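Local atomic coordinates of prolyl-ACP dehydrogenase (Oscillatoria sp., PDB entry 4IRN), a protein that oxidises a prolyl group carried on an acyl carrier protein, using FAD, in the biosynthesis of the cyanotoxin anatoxin-a. Residues Asn125-Thr137 and Tyr147-His160. Residues are numbered along the deposited sequence; the frame is centred on the assembly and turned at random.
Sequences NAHIWACEMPLLT and YLPLLCRGGWIASH. With FAD (flavin-adenine dinucleotide), chain I.
Tyr147 rests its CB on CD2 of Leu135, while its hydroxyl bonds with Glu224 and Asn260. One residue on, Leu148 fits among Glu132, Leu135 and Leu136: its CG lies 3.9 Å from Leu135 CD2, the two side chains running past each other in opposite directions, and its CD1 touches Leu136 CD1, the side chains crossing at about a right angle. These apolar contacts join helix 118-138 to the roughly antiparallel helix 141-153 (155° between the local axes).

Leu151 marks the change to polar pairing. Its CD2 packs against CE1 of His127, and its carbonyl O takes a weak hydrogen bond from His127 NE2 (3.3 Å). The same N-H also bonds weakly to Glu132 OE2, so it sits between two acceptors that are themselves close. ND1 accepts a hydrogen bond from the Ala158 N-H (ND1 to N, 2.9 Å), nearly in the ring plane. A chi1 of 170° sets CG opposite the backbone N, carrying the ring across to both partners. Ala158 CB then meets Cys131 CB at 3.5 Å. At His160, Ala130 CB makes an off-centre CH-pi contact with the ring, and the backbone O of His160 accepts a hydrogen bond from N3 of FAD (2.6 Å).

This pattern is consistent with a neutral His127 protonated on NE2; the Glu132 carboxylate could raise its proton affinity, but the Ala158 N-H pointing at ND1 would oppose a second proton. The buried ring thereby ties the helical domain to the strand whose His160 carbonyl accepts the flavin N3-H.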
ATOM      1  N   ASN A 125      14.403 -11.698  25.540  1.00 16.13           N
ATOM      2  CA  ASN A 125      14.510 -12.428  24.274  1.00 15.48           C
ATOM      3  C   ASN A 125      15.908 -12.333  23.678  1.00 19.02           C
ATOM      4  O   ASN A 125      16.387 -13.308  23.093  1.00 18.43           O
ATOM      5  CB  ASN A 125      13.421 -12.012  23.300  1.00 14.22           C
ATOM      6  CG  ASN A 125      12.133 -12.769  23.543  1.00 35.61           C
ATOM      7  OD1 ASN A 125      11.915 -13.868  23.021  1.00 32.82           O
ATOM      8  ND2 ASN A 125      11.281 -12.243  24.410  1.00 22.47           N
ATOM      9  N   ALA A 126      16.580 -11.187  23.899  1.00 15.13           N
ATOM     10  CA  ALA A 126      17.952 -10.928  23.496  1.00 14.49           C
ATOM     11  C   ALA A 126      18.888 -11.869  24.240  1.00 19.13           C
ATOM     12  O   ALA A 126      19.803 -12.407  23.640  1.00 19.72           O
ATOM     13  CB  ALA A 126      18.308  -9.486  23.802  1.00 15.00           C
ATOM     14  N   HIS A 127      18.650 -12.046  25.535  1.00 15.07           N
ATOM     15  CA  HIS A 127      19.380 -12.901  26.468  1.00 14.08           C
ATOM     16  C   HIS A 127      19.193 -14.395  26.123  1.00 15.82           C
ATOM     17  O   HIS A 127      20.175 -15.130  26.060  1.00 15.37           O
ATOM     18  CB  HIS A 127      18.929 -12.575  27.905  1.00 15.10           C
ATOM     19  CG  HIS A 127      19.419 -13.518  28.968  1.00 18.65           C
ATOM     20  ND1 HIS A 127      20.568 -13.260  29.686  1.00 20.36           N
ATOM     21  CD2 HIS A 127      18.875 -14.673  29.419  1.00 20.03           C
ATOM     22  CE1 HIS A 127      20.693 -14.268  30.531  1.00 19.30           C
ATOM     23  NE2 HIS A 127      19.696 -15.141  30.406  1.00 19.46           N
ATOM     24  N   ILE A 128      17.948 -14.827  25.869  1.00 11.06           N
ATOM     25  CA  ILE A 128      17.628 -16.213  25.520  1.00 10.78           C
ATOM     26  C   ILE A 128      18.145 -16.656  24.146  1.00 14.74           C
ATOM     27  O   ILE A 128      18.932 -17.595  24.056  1.00 13.54           O
ATOM     28  CB  ILE A 128      16.106 -16.498  25.660  1.00 13.45           C
ATOM     29  CG1 ILE A 128      15.628 -16.288  27.104  1.00 13.70           C
ATOM     30  CG2 ILE A 128      15.765 -17.910  25.202  1.00 13.53           C
ATOM     31  CD1 ILE A 128      14.152 -15.860  27.225  1.00 17.15           C
ATOM     32  N   TRP A 129      17.661 -15.997  23.082  1.00 12.84           N
ATOM     33  CA  TRP A 129      17.948 -16.350  21.689  1.00 12.28           C
ATOM     34  C   TRP A 129      19.307 -15.978  21.128  1.00 17.46           C
ATOM     35  O   TRP A 129      19.854 -16.763  20.348  1.00 17.71           O
ATOM     36  CB  TRP A 129      16.805 -15.946  20.745  1.00 10.46           C
ATOM     37  CG  TRP A 129      15.439 -16.291  21.271  1.00 11.21           C
ATOM     38  CD1 TRP A 129      14.500 -15.421  21.736  1.00 13.93           C
ATOM     39  CD2 TRP A 129      14.898 -17.605  21.462  1.00 11.15           C
ATOM     40  NE1 TRP A 129      13.394 -16.107  22.174  1.00 13.39           N
ATOM     41  CE2 TRP A 129      13.615 -17.451  22.027  1.00 14.95           C
ATOM     42  CE3 TRP A 129      15.365 -18.906  21.191  1.00 12.56           C
ATOM     43  CZ2 TRP A 129      12.789 -18.546  22.324  1.00 14.42           C
ATOM     44  CZ3 TRP A 129      14.554 -19.992  21.501  1.00 13.92           C
ATOM     45  CH2 TRP A 129      13.284 -19.807  22.063  1.00 14.51           C
ATOM     46  N   ALA A 130      19.857 -14.806  21.497  1.00 13.91           N
ATOM     47  CA  ALA A 130      21.151 -14.368  20.972  1.00 14.38           C
ATOM     48  C   ALA A 130      22.363 -14.733  21.839  1.00 22.57           C
ATOM     49  O   ALA A 130      23.503 -14.569  21.385  1.00 23.54           O
ATOM     50  CB  ALA A 130      21.128 -12.876  20.682  1.00 15.02           C
ATOM     51  N   CYS A 131      22.128 -15.224  23.073  1.00 20.64           N
ATOM     52  CA  CYS A 131      23.206 -15.565  23.990  1.00 20.87           C
ATOM     53  C   CYS A 131      23.163 -17.005  24.492  1.00 24.21           C
ATOM     54  O   CYS A 131      24.144 -17.727  24.302  1.00 25.12           O
ATOM     55  CB  CYS A 131      23.263 -14.569  25.141  1.00 21.60           C
ATOM     56  SG  CYS A 131      23.318 -12.839  24.617  1.00 25.62           S
ATOM     57  N   GLU A 132      22.050 -17.419  25.140  1.00 17.83           N
ATOM     58  CA  GLU A 132      21.900 -18.779  25.677  1.00 16.28           C
ATOM     59  C   GLU A 132      21.903 -19.844  24.580  1.00 18.36           C
ATOM     60  O   GLU A 132      22.571 -20.868  24.740  1.00 18.48           O
ATOM     61  CB  GLU A 132      20.635 -18.921  26.543  1.00 17.26           C
ATOM     62  CG  GLU A 132      20.647 -18.179  27.871  1.00 21.58           C
ATOM     63  CD  GLU A 132      19.422 -18.396  28.740  1.00 21.76           C
ATOM     64  OE1 GLU A 132      18.360 -18.767  28.200  1.00  5.62           O
ATOM     65  OE2 GLU A 132      19.511 -18.161  29.962  1.00 18.73           O
ATOM     66  N   MET A 133      21.147 -19.611  23.482  1.00 13.30           N
ATOM     67  CA  MET A 133      21.048 -20.542  22.351  1.00 13.07           C
ATOM     68  C   MET A 133      22.378 -20.845  21.625  1.00 18.00           C
ATOM     69  O   MET A 133      22.707 -22.030  21.525  1.00 17.62           O
ATOM     70  CB  MET A 133      19.942 -20.150  21.369  1.00 15.13           C
ATOM     71  CG  MET A 133      18.538 -20.422  21.873  1.00 18.00           C
ATOM     72  SD  MET A 133      18.211 -22.063  22.570  1.00 21.23           S
ATOM     73  CE  MET A 133      18.647 -23.135  21.206  1.00 17.25           C
ATOM     74  N   PRO A 134      23.180 -19.844  21.147  1.00 14.57           N
ATOM     75  CA  PRO A 134      24.475 -20.184  20.527  1.00 14.36           C
ATOM     76  C   PRO A 134      25.430 -20.922  21.484  1.00 17.21           C
ATOM     77  O   PRO A 134      26.192 -21.782  21.028  1.00 17.75           O
ATOM     78  CB  PRO A 134      25.040 -18.825  20.106  1.00 16.51           C
ATOM     79  CG  PRO A 134      24.347 -17.840  20.955  1.00 21.33           C
ATOM     80  CD  PRO A 134      22.975 -18.382  21.172  1.00 16.36           C
ATOM     81  N   LEU A 135      25.376 -20.603  22.804  1.00 11.47           N
ATOM     82  CA  LEU A 135      26.167 -21.258  23.859  1.00 10.39           C
ATOM     83  C   LEU A 135      25.757 -22.744  23.997  1.00 13.84           C
ATOM     84  O   LEU A 135      26.623 -23.605  24.132  1.00 12.35           O
ATOM     85  CB  LEU A 135      26.017 -20.498  25.203  1.00 10.16           C
ATOM     86  CG  LEU A 135      26.620 -21.098  26.492  1.00 14.45           C
ATOM     87  CD1 LEU A 135      28.116 -21.316  26.374  1.00 14.32           C
ATOM     88  CD2 LEU A 135      26.350 -20.198  27.672  1.00 16.26           C
ATOM     89  N   LEU A 136      24.441 -23.032  23.934  1.00 10.68           N
ATOM     90  CA  LEU A 136      23.906 -24.390  24.024  1.00 10.55           C
ATOM     91  C   LEU A 136      24.338 -25.248  22.817  1.00 15.91           C
ATOM     92  O   LEU A 136      24.684 -26.422  22.988  1.00 15.17           O
ATOM     93  CB  LEU A 136      22.361 -24.340  24.169  1.00 10.08           C
ATOM     94  CG  LEU A 136      21.590 -25.677  24.135  1.00 13.40           C
ATOM     95  CD1 LEU A 136      21.927 -26.546  25.331  1.00 12.74           C
ATOM     96  CD2 LEU A 136      20.109 -25.439  24.078  1.00 14.27           C
ATOM     97  N   THR A 137      24.343 -24.638  21.617  1.00 13.84           N
ATOM     98  CA  THR A 137      24.680 -25.282  20.348  1.00 14.00           C
ATOM     99  C   THR A 137      26.181 -25.431  20.099  1.00 21.34           C
ATOM    100  O   THR A 137      26.620 -26.526  19.752  1.00 22.35           O
ATOM    101  CB  THR A 137      23.943 -24.581  19.200  1.00 16.58           C
ATOM    102  OG1 THR A 137      22.548 -24.559  19.512  1.00 12.07           O
ATOM    103  CG2 THR A 137      24.162 -25.253  17.838  1.00 14.32           C
ATOM    104  N   TYR A 147      28.435 -21.706  32.391  1.00 14.29           N
ATOM    105  CA  TYR A 147      27.640 -20.524  32.056  1.00 13.54           C
ATOM    106  C   TYR A 147      26.122 -20.661  31.937  1.00 18.96           C
ATOM    107  O   TYR A 147      25.409 -19.740  32.338  1.00 17.28           O
ATOM    108  CB  TYR A 147      28.240 -19.774  30.864  1.00 13.40           C
ATOM    109  CG  TYR A 147      29.622 -19.208  31.126  1.00 13.09           C
ATOM    110  CD1 TYR A 147      29.812 -18.171  32.038  1.00 14.47           C
ATOM    111  CD2 TYR A 147      30.727 -19.668  30.421  1.00 13.24           C
ATOM    112  CE1 TYR A 147      31.076 -17.629  32.261  1.00 14.55           C
ATOM    113  CE2 TYR A 147      31.996 -19.132  30.632  1.00 14.28           C
ATOM    114  CZ  TYR A 147      32.168 -18.113  31.556  1.00 21.44           C
ATOM    115  OH  TYR A 147      33.423 -17.584  31.767  1.00 19.19           O
ATOM    116  N   LEU A 148      25.627 -21.773  31.400  1.00 18.24           N
ATOM    117  CA  LEU A 148      24.193 -21.976  31.198  1.00 18.89           C
ATOM    118  C   LEU A 148      23.370 -22.006  32.466  1.00 25.38           C
ATOM    119  O   LEU A 148      22.363 -21.313  32.509  1.00 23.89           O
ATOM    120  CB  LEU A 148      23.876 -23.181  30.314  1.00 18.88           C
ATOM    121  CG  LEU A 148      23.839 -22.967  28.811  1.00 22.88           C
ATOM    122  CD1 LEU A 148      23.488 -24.273  28.123  1.00 22.78           C
ATOM    123  CD2 LEU A 148      22.823 -21.893  28.418  1.00 25.02           C
ATOM    124  N   PRO A 149      23.780 -22.733  33.535  1.00 24.30           N
ATOM    125  CA  PRO A 149      22.985 -22.706  34.771  1.00 23.83           C
ATOM    126  C   PRO A 149      22.882 -21.302  35.377  1.00 26.35           C
ATOM    127  O   PRO A 149      21.847 -20.950  35.949  1.00 24.36           O
ATOM    128  CB  PRO A 149      23.731 -23.687  35.681  1.00 25.47           C
ATOM    129  CG  PRO A 149      24.476 -24.570  34.769  1.00 30.24           C
ATOM    130  CD  PRO A 149      24.925 -23.654  33.677  1.00 26.20           C
ATOM    131  N   LEU A 150      23.930 -20.485  35.192  1.00 23.95           N
ATOM    132  CA  LEU A 150      23.980 -19.104  35.686  1.00 24.50           C
ATOM    133  C   LEU A 150      22.990 -18.178  34.990  1.00 29.21           C
ATOM    134  O   LEU A 150      22.340 -17.378  35.660  1.00 29.43           O
ATOM    135  CB  LEU A 150      25.390 -18.527  35.548  1.00 24.42           C
ATOM    136  CG  LEU A 150      26.417 -18.980  36.564  1.00 29.64           C
ATOM    137  CD1 LEU A 150      27.782 -18.570  36.130  1.00 29.20           C
ATOM    138  CD2 LEU A 150      26.133 -18.385  37.943  1.00 34.62           C
ATOM    139  N   LEU A 151      22.903 -18.256  33.654  1.00 25.41           N
ATOM    140  CA  LEU A 151      21.996 -17.425  32.859  1.00 24.91           C
ATOM    141  C   LEU A 151      20.540 -17.831  33.088  1.00 28.01           C
ATOM    142  O   LEU A 151      19.648 -16.993  33.180  1.00 26.62           O
ATOM    143  CB  LEU A 151      22.347 -17.560  31.363  1.00 24.87           C
ATOM    144  CG  LEU A 151      23.741 -17.121  30.918  1.00 29.05           C
ATOM    145  CD1 LEU A 151      23.944 -17.376  29.442  1.00 29.41           C
ATOM    146  CD2 LEU A 151      23.991 -15.658  31.235  1.00 30.65           C
ATOM    147  N   CYS A 152      20.338 -19.119  33.178  1.00 22.71           N
ATOM    148  CA  CYS A 152      19.120 -19.849  33.383  1.00 22.40           C
ATOM    149  C   CYS A 152      18.492 -19.550  34.754  1.00 26.68           C
ATOM    150  O   CYS A 152      17.287 -19.264  34.828  1.00 25.94           O
ATOM    151  CB  CYS A 152      19.470 -21.327  33.248  1.00 23.13           C
ATOM    152  SG  CYS A 152      18.105 -22.363  32.753  1.00 27.56           S
ATOM    153  N   ARG A 153      19.306 -19.712  35.852  1.00 25.51           N
ATOM    154  CA  ARG A 153      18.824 -19.624  37.243  1.00 25.16           C
ATOM    155  C   ARG A 153      19.639 -18.757  38.232  1.00 28.90           C
ATOM    156  O   ARG A 153      19.164 -18.486  39.328  1.00 28.66           O
ATOM    157  CB  ARG A 153      18.668 -21.053  37.823  1.00 19.97           C
ATOM    158  CG  ARG A 153      18.023 -22.053  36.884  1.00 17.71           C
ATOM    159  CD  ARG A 153      16.971 -22.940  37.509  1.00 15.01           C
ATOM    160  NE  ARG A 153      15.736 -22.227  37.852  1.00 24.40           N
ATOM    161  CZ  ARG A 153      14.559 -22.813  38.049  1.00 39.76           C
ATOM    162  NH1 ARG A 153      14.429 -24.122  37.909  1.00 29.69           N
ATOM    163  NH2 ARG A 153      13.499 -22.089  38.368  1.00 33.11           N
ATOM    164  N   GLY A 154      20.834 -18.321  37.838  1.00 26.36           N
ATOM    165  CA  GLY A 154      21.754 -17.566  38.688  1.00 26.45           C
ATOM    166  C   GLY A 154      21.613 -16.056  38.722  1.00 31.12           C
ATOM    167  O   GLY A 154      22.337 -15.390  39.468  1.00 31.64           O
ATOM    168  N   GLY A 155      20.699 -15.504  37.931  1.00 26.75           N
ATOM    169  CA  GLY A 155      20.507 -14.058  37.899  1.00 26.40           C
ATOM    170  C   GLY A 155      21.548 -13.342  37.057  1.00 29.32           C
ATOM    171  O   GLY A 155      21.677 -12.114  37.129  1.00 29.18           O
ATOM    172  N   TRP A 156      22.299 -14.118  36.256  1.00 24.22           N
ATOM    173  CA  TRP A 156      23.293 -13.615  35.332  1.00 23.42           C
ATOM    174  C   TRP A 156      22.583 -13.178  34.065  1.00 25.13           C
ATOM    175  O   TRP A 156      21.682 -13.877  33.589  1.00 25.87           O
ATOM    176  CB  TRP A 156      24.348 -14.685  35.032  1.00 22.65           C
ATOM    177  CG  TRP A 156      25.570 -14.617  35.907  1.00 23.97           C
ATOM    178  CD1 TRP A 156      25.607 -14.483  37.265  1.00 27.03           C
ATOM    179  CD2 TRP A 156      26.931 -14.744  35.481  1.00 23.80           C
ATOM    180  NE1 TRP A 156      26.910 -14.464  37.704  1.00 26.61           N
ATOM    181  CE2 TRP A 156      27.745 -14.625  36.629  1.00 27.80           C
ATOM    182  CE3 TRP A 156      27.548 -14.923  34.229  1.00 25.01           C
ATOM    183  CZ2 TRP A 156      29.143 -14.695  36.568  1.00 26.89           C
ATOM    184  CZ3 TRP A 156      28.935 -14.987  34.167  1.00 26.17           C
ATOM    185  CH2 TRP A 156      29.714 -14.883  35.326  1.00 26.76           C
ATOM    186  N   ILE A 157      22.954 -11.995  33.557  1.00 19.23           N
ATOM    187  CA  ILE A 157      22.385 -11.442  32.340  1.00 17.98           C
ATOM    188  C   ILE A 157      23.443 -11.468  31.248  1.00 22.03           C
ATOM    189  O   ILE A 157      24.632 -11.303  31.525  1.00 21.57           O
ATOM    190  CB  ILE A 157      21.781 -10.038  32.604  1.00 21.52           C
ATOM    191  CG1 ILE A 157      20.550 -10.160  33.507  1.00 21.15           C
ATOM    192  CG2 ILE A 157      21.406  -9.306  31.326  1.00 21.23           C
ATOM    193  CD1 ILE A 157      20.599  -9.364  34.740  1.00 28.82           C
ATOM    194  N   ALA A 158      23.018 -11.743  30.017  1.00 18.77           N
ATOM    195  CA  ALA A 158      23.942 -11.808  28.899  1.00 18.55           C
ATOM    196  C   ALA A 158      23.633 -10.780  27.805  1.00 21.99           C
ATOM    197  O   ALA A 158      22.482 -10.372  27.628  1.00 20.60           O
ATOM    198  CB  ALA A 158      23.998 -13.218  28.331  1.00 19.09           C
ATOM    199  N   SER A 159      24.692 -10.341  27.111  1.00 18.45           N
ATOM    200  CA  SER A 159      24.656  -9.388  26.019  1.00 17.72           C
ATOM    201  C   SER A 159      25.310 -10.002  24.797  1.00 22.45           C
ATOM    202  O   SER A 159      26.227 -10.820  24.918  1.00 22.21           O
ATOM    203  CB  SER A 159      25.376  -8.101  26.404  1.00 19.65           C
ATOM    204  OG  SER A 159      24.558  -7.295  27.234  1.00 27.74           O
ATOM    205  N   HIS A 160      24.811  -9.621  23.622  1.00 19.90           N
ATOM    206  CA  HIS A 160      25.301 -10.062  22.330  1.00 20.34           C
ATOM    207  C   HIS A 160      25.855  -8.807  21.652  1.00 24.70           C
ATOM    208  O   HIS A 160      25.086  -7.904  21.322  1.00 25.03           O
ATOM    209  CB  HIS A 160      24.148 -10.712  21.534  1.00 21.59           C
ATOM    210  CG  HIS A 160      24.478 -11.095  20.120  1.00 25.48           C
ATOM    211  ND1 HIS A 160      24.261 -10.201  19.076  1.00 27.56           N
ATOM    212  CD2 HIS A 160      24.984 -12.236  19.617  1.00 27.43           C
ATOM    213  CE1 HIS A 160      24.632 -10.838  17.981  1.00 26.96           C
ATOM    214  NE2 HIS A 160      25.077 -12.058  18.256  1.00 27.22           N
TER
HETATM  215  PA  FAD I 400      23.011   0.391   8.413  1.00 24.14           P
HETATM  216  O1A FAD I 400      23.385  -1.037   8.479  1.00 23.50           O
HETATM  217  O2A FAD I 400      24.031   1.506   8.581  1.00 25.58           O
HETATM  218  O5B FAD I 400      22.364   0.705   7.009  1.00 24.59           O
HETATM  219  C5B FAD I 400      21.804   2.003   6.748  1.00 26.25           C
HETATM  220  C4B FAD I 400      20.545   1.817   5.945  1.00 27.38           C
HETATM  221  O4B FAD I 400      20.883   1.340   4.633  1.00 26.52           O
HETATM  222  C3B FAD I 400      19.522   0.853   6.549  1.00 29.43           C
HETATM  223  O3B FAD I 400      18.312   1.551   6.805  1.00 30.47           O
HETATM  224  C2B FAD I 400      19.352  -0.277   5.521  1.00 27.73           C
HETATM  225  O2B FAD I 400      17.985  -0.402   5.161  1.00 28.94           O
HETATM  226  C1B FAD I 400      20.126   0.194   4.288  1.00 25.74           C
HETATM  227  N9A FAD I 400      21.025  -0.812   3.723  1.00 21.36           N
HETATM  228  C8A FAD I 400      22.266  -1.159   4.187  1.00 19.70           C
HETATM  229  N7A FAD I 400      22.831  -2.137   3.520  1.00 20.98           N
HETATM  230  C5A FAD I 400      21.900  -2.459   2.549  1.00 21.60           C
HETATM  231  C6A FAD I 400      21.888  -3.433   1.519  1.00 22.81           C
HETATM  232  N6A FAD I 400      22.889  -4.285   1.289  1.00 23.64           N
HETATM  233  N1A FAD I 400      20.792  -3.503   0.733  1.00 22.91           N
HETATM  234  C2A FAD I 400      19.789  -2.649   0.954  1.00 22.30           C
HETATM  235  N3A FAD I 400      19.697  -1.687   1.878  1.00 22.60           N
HETATM  236  C4A FAD I 400      20.781  -1.645   2.656  1.00 22.64           C
HETATM  237  N1  FAD I 400      23.419  -5.242  17.562  1.00 21.10           N
HETATM  238  C2  FAD I 400      24.170  -6.138  18.288  1.00 20.49           C
HETATM  239  O2  FAD I 400      25.178  -6.653  17.804  1.00 22.20           O
HETATM  240  N3  FAD I 400      23.812  -6.457  19.596  1.00 20.03           N
HETATM  241  C4  FAD I 400      22.735  -5.944  20.277  1.00 21.78           C
HETATM  242  O4  FAD I 400      22.517  -6.298  21.435  1.00 22.91           O
HETATM  243  C4X FAD I 400      21.937  -4.984  19.513  1.00 22.15           C
HETATM  244  N5  FAD I 400      20.908  -4.421  20.106  1.00 21.20           N
HETATM  245  C5X FAD I 400      20.195  -3.459  19.390  1.00 20.63           C
HETATM  246  C6  FAD I 400      19.096  -2.854  20.007  1.00 18.31           C
HETATM  247  C7  FAD I 400      18.328  -1.902  19.346  1.00 16.93           C
HETATM  248  C7M FAD I 400      17.098  -1.343  20.012  1.00 15.27           C
HETATM  249  C8  FAD I 400      18.680  -1.523  18.032  1.00 18.04           C
HETATM  250  C8M FAD I 400      17.881  -0.502  17.266  1.00 17.39           C
HETATM  251  C9  FAD I 400      19.782  -2.108  17.422  1.00 19.55           C
HETATM  252  C9A FAD I 400      20.546  -3.077  18.067  1.00 22.04           C
HETATM  253  N10 FAD I 400      21.669  -3.709  17.462  1.00 23.91           N
HETATM  254  C10 FAD I 400      22.367  -4.673  18.144  1.00 22.91           C
HETATM  255  C1' FAD I 400      22.118  -3.252  16.128  1.00 26.51           C
HETATM  256  C2' FAD I 400      21.060  -3.577  15.083  1.00 29.45           C
HETATM  257  O2' FAD I 400      21.091  -4.954  14.716  1.00 30.07           O
HETATM  258  C3' FAD I 400      21.206  -2.658  13.870  1.00 29.38           C
HETATM  259  O3' FAD I 400      20.066  -1.806  13.788  1.00 29.25           O
HETATM  260  C4' FAD I 400      21.393  -3.388  12.539  1.00 28.98           C
HETATM  261  O4' FAD I 400      22.565  -4.206  12.593  1.00 28.06           O
HETATM  262  C5' FAD I 400      21.398  -2.455  11.342  1.00 28.52           C
HETATM  263  O5' FAD I 400      22.561  -1.611  11.364  1.00 28.90           O
HETATM  264  P   FAD I 400      22.400  -0.023  11.178  1.00 26.31           P
HETATM  265  O1P FAD I 400      21.204   0.496  11.883  1.00 26.16           O
HETATM  266  O2P FAD I 400      23.798   0.343  11.614  1.00 27.05           O
HETATM  267  O3P FAD I 400      22.061   0.526   9.713  1.00 27.17           O